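Local coordinates for Rpb7-binding protein seb1 (Schizosaccharomyces pombe 972h-, PDB 5MDT) that drives transcription termination by binding RNA polymerase II and nascent RNA, its CTD-interacting domain probably recognising the polymerase's C-terminal repeats, at residues A[35-40]-A[90-95]. Numbering follows the deposited sequence.
Sequences ENVSEN and ASFSGG
Val37 and Phe92 make the apolar part of this contact. The CG2 methyl of Val37 sits over one face of the Phe92 ring in a CH-pi contact, 3.9 Å from the ring centroid. It lies off centre, nearest the ring atom CD1 at 3.6 Å. The same methyl, turned away from its own backbone N, also rests on the start of helix 92-113, 3.5 Å from Phe92 N. Elsewhere the Phe92 side chain touches Ala77 of helix 59-79.

The backbones meet beside this pair. Ser38 CA approaches Ala90 O at 3.2 Å, and its C-H points at that oxygen with an angle of 153° at the hydrogen. This is a CA-H...O contact.

The amide of Asn40 makes its hydrogen bonds within its own segment and to residues outside both. Its ND2 donates to Val37 O at 2.9 Å, almost in line with the C=O bond, and this oxygen also accepts from Asn40 N. Outside the two segments, ND2 donates to Asp89 O and OD1 accepts from Lys98 NZ. A chi1 of 68° sets CG between the backbone N and the carbonyl carbon, which turns the amide against the first turn of helix 92-113, at Gly94 and Gly95. Asn40 OD1 lies 3.4 Å from Gly95 CA. Gly95 CA is also 3.8 Å from Asn40 CB, a close approach that the glycine allows.

Replacing Asn40 by an alanine would probably leave Lys98 NZ and Asp89 O without this mate, take one of two donors from Val37 O and open a gap beside Gly95.

The contact joins the turn between helices 23-35 and 40-53 to the start of helix 92-113 in the all-helical CID fold. The two segments meet directly by van der Waals and C-H contacts. The chemistry implies that one buried amide, with both ends hydrogen-bonded, ties the turn to the chain around that helix start.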
ATOM      1  N   GLU A  35      -3.104   8.827 -12.460  1.00 38.03           N
ATOM      2  CA  GLU A  35      -3.373   9.272 -13.848  1.00 40.56           C
ATOM      3  C   GLU A  35      -4.203   8.228 -14.619  1.00 45.16           C
ATOM      4  O   GLU A  35      -4.696   8.493 -15.719  1.00 45.24           O
ATOM      5  CB  GLU A  35      -2.056   9.520 -14.600  1.00 42.38           C
ATOM      6  CG  GLU A  35      -1.262  10.740 -14.128  1.00 45.87           C
ATOM      7  CD  GLU A  35       0.233  10.719 -14.393  1.00 58.24           C
ATOM      8  OE1 GLU A  35       0.715   9.793 -15.082  1.00 55.07           O
ATOM      9  OE2 GLU A  35       0.934  11.610 -13.864  1.00 55.71           O
ATOM     10  N   ASN A  36      -4.369   7.039 -14.032  1.00 40.11           N
ATOM     11  CA  ASN A  36      -5.054   5.926 -14.683  1.00 39.93           C
ATOM     12  C   ASN A  36      -6.173   5.264 -13.885  1.00 42.12           C
ATOM     13  O   ASN A  36      -6.408   4.068 -14.041  1.00 39.39           O
ATOM     14  CB  ASN A  36      -3.988   4.931 -15.162  1.00 38.75           C
ATOM     15  CG  ASN A  36      -3.097   5.523 -16.218  1.00 50.75           C
ATOM     16  OD1 ASN A  36      -1.960   5.889 -15.937  1.00 48.18           O
ATOM     17  ND2 ASN A  36      -3.567   5.549 -17.459  1.00 41.03           N
ATOM     18  N   VAL A  37      -6.866   6.055 -13.047  1.00 42.27           N
ATOM     19  CA  VAL A  37      -7.808   5.585 -12.024  1.00 41.98           C
ATOM     20  C   VAL A  37      -8.807   4.522 -12.518  1.00 42.46           C
ATOM     21  O   VAL A  37      -9.146   3.636 -11.739  1.00 40.51           O
ATOM     22  CB  VAL A  37      -8.537   6.767 -11.317  1.00 47.72           C
ATOM     23  CG1 VAL A  37      -9.626   7.387 -12.190  1.00 50.63           C
ATOM     24  CG2 VAL A  37      -9.104   6.321  -9.975  1.00 47.40           C
ATOM     25  N   SER A  38      -9.282   4.587 -13.790  1.00 38.49           N
ATOM     26  CA  SER A  38     -10.230   3.565 -14.251  1.00 38.91           C
ATOM     27  C   SER A  38      -9.614   2.167 -14.263  1.00 41.21           C
ATOM     28  O   SER A  38     -10.348   1.177 -14.231  1.00 41.23           O
ATOM     29  CB  SER A  38     -10.794   3.899 -15.631  1.00 45.38           C
ATOM     30  OG  SER A  38      -9.763   3.966 -16.603  1.00 50.68           O
ATOM     31  N   GLU A  39      -8.267   2.097 -14.270  1.00 38.91           N
ATOM     32  CA  GLU A  39      -7.542   0.828 -14.267  1.00 36.93           C
ATOM     33  C   GLU A  39      -7.006   0.484 -12.888  1.00 37.52           C
ATOM     34  O   GLU A  39      -6.093  -0.317 -12.787  1.00 33.68           O
ATOM     35  CB  GLU A  39      -6.412   0.848 -15.319  1.00 37.86           C
ATOM     36  CG  GLU A  39      -6.931   0.910 -16.753  1.00 44.69           C
ATOM     37  CD  GLU A  39      -7.684  -0.313 -17.245  1.00 79.50           C
ATOM     38  OE1 GLU A  39      -7.120  -1.431 -17.194  1.00 80.26           O
ATOM     39  OE2 GLU A  39      -8.826  -0.145 -17.728  1.00 86.79           O
ATOM     40  N   ASN A  40      -7.604   1.040 -11.811  1.00 35.38           N
ATOM     41  CA  ASN A  40      -7.115   0.815 -10.441  1.00 31.57           C
ATOM     42  C   ASN A  40      -7.006  -0.677 -10.067  1.00 32.46           C
ATOM     43  O   ASN A  40      -6.107  -1.028  -9.316  1.00 30.77           O
ATOM     44  CB  ASN A  40      -7.912   1.602  -9.404  1.00 33.09           C
ATOM     45  CG  ASN A  40      -9.337   1.149  -9.229  1.00 41.32           C
ATOM     46  OD1 ASN A  40      -9.608   0.135  -8.565  1.00 36.07           O
ATOM     47  ND2 ASN A  40     -10.280   1.925  -9.760  1.00 38.67           N
ATOM     48  N   ALA A  90     -14.618   1.932 -10.803  1.00 49.34           N
ATOM     49  CA  ALA A  90     -13.696   2.518 -11.779  1.00 48.22           C
ATOM     50  C   ALA A  90     -13.159   3.887 -11.366  1.00 49.82           C
ATOM     51  O   ALA A  90     -12.509   4.552 -12.174  1.00 48.70           O
ATOM     52  CB  ALA A  90     -14.380   2.622 -13.141  1.00 50.96           C
ATOM     53  N   SER A  91     -13.448   4.332 -10.131  1.00 46.75           N
ATOM     54  CA  SER A  91     -13.013   5.639  -9.669  1.00 45.32           C
ATOM     55  C   SER A  91     -12.203   5.554  -8.368  1.00 47.40           C
ATOM     56  O   SER A  91     -11.848   4.450  -7.939  1.00 45.20           O
ATOM     57  CB  SER A  91     -14.205   6.586  -9.512  1.00 50.53           C
ATOM     58  OG  SER A  91     -13.771   7.929  -9.378  1.00 57.81           O
ATOM     59  N   PHE A  92     -11.834   6.707  -7.781  1.00 46.20           N
ATOM     60  CA  PHE A  92     -10.915   6.771  -6.631  1.00 44.31           C
ATOM     61  C   PHE A  92     -11.329   5.919  -5.442  1.00 47.21           C
ATOM     62  O   PHE A  92     -10.477   5.252  -4.869  1.00 44.10           O
ATOM     63  CB  PHE A  92     -10.675   8.217  -6.206  1.00 47.96           C
ATOM     64  CG  PHE A  92     -10.074   9.054  -7.305  1.00 49.56           C
ATOM     65  CD1 PHE A  92      -8.717   8.969  -7.604  1.00 50.49           C
ATOM     66  CD2 PHE A  92     -10.871   9.906  -8.067  1.00 55.35           C
ATOM     67  CE1 PHE A  92      -8.170   9.709  -8.655  1.00 52.79           C
ATOM     68  CE2 PHE A  92     -10.321  10.659  -9.108  1.00 58.81           C
ATOM     69  CZ  PHE A  92      -8.974  10.559  -9.392  1.00 55.06           C
ATOM     70  N   SER A  93     -12.626   5.934  -5.072  1.00 47.00           N
ATOM     71  CA  SER A  93     -13.135   5.116  -3.963  1.00 47.47           C
ATOM     72  C   SER A  93     -12.960   3.605  -4.227  1.00 48.51           C
ATOM     73  O   SER A  93     -12.737   2.851  -3.276  1.00 46.35           O
ATOM     74  CB  SER A  93     -14.590   5.451  -3.651  1.00 53.67           C
ATOM     75  OG  SER A  93     -15.392   5.424  -4.819  1.00 58.28           O
ATOM     76  N   GLY A  94     -13.053   3.192  -5.505  1.00 44.19           N
ATOM     77  CA  GLY A  94     -12.812   1.814  -5.928  1.00 41.81           C
ATOM     78  C   GLY A  94     -11.374   1.424  -5.667  1.00 41.21           C
ATOM     79  O   GLY A  94     -11.116   0.392  -5.052  1.00 39.62           O
ATOM     80  N   GLY A  95     -10.438   2.307  -6.028  1.00 37.97           N
ATOM     81  CA  GLY A  95      -9.015   2.059  -5.776  1.00 35.28           C
ATOM     82  C   GLY A  95      -8.698   1.992  -4.291  1.00 39.37           C
ATOM     83  O   GLY A  95      -7.923   1.137  -3.855  1.00 37.80           O
TER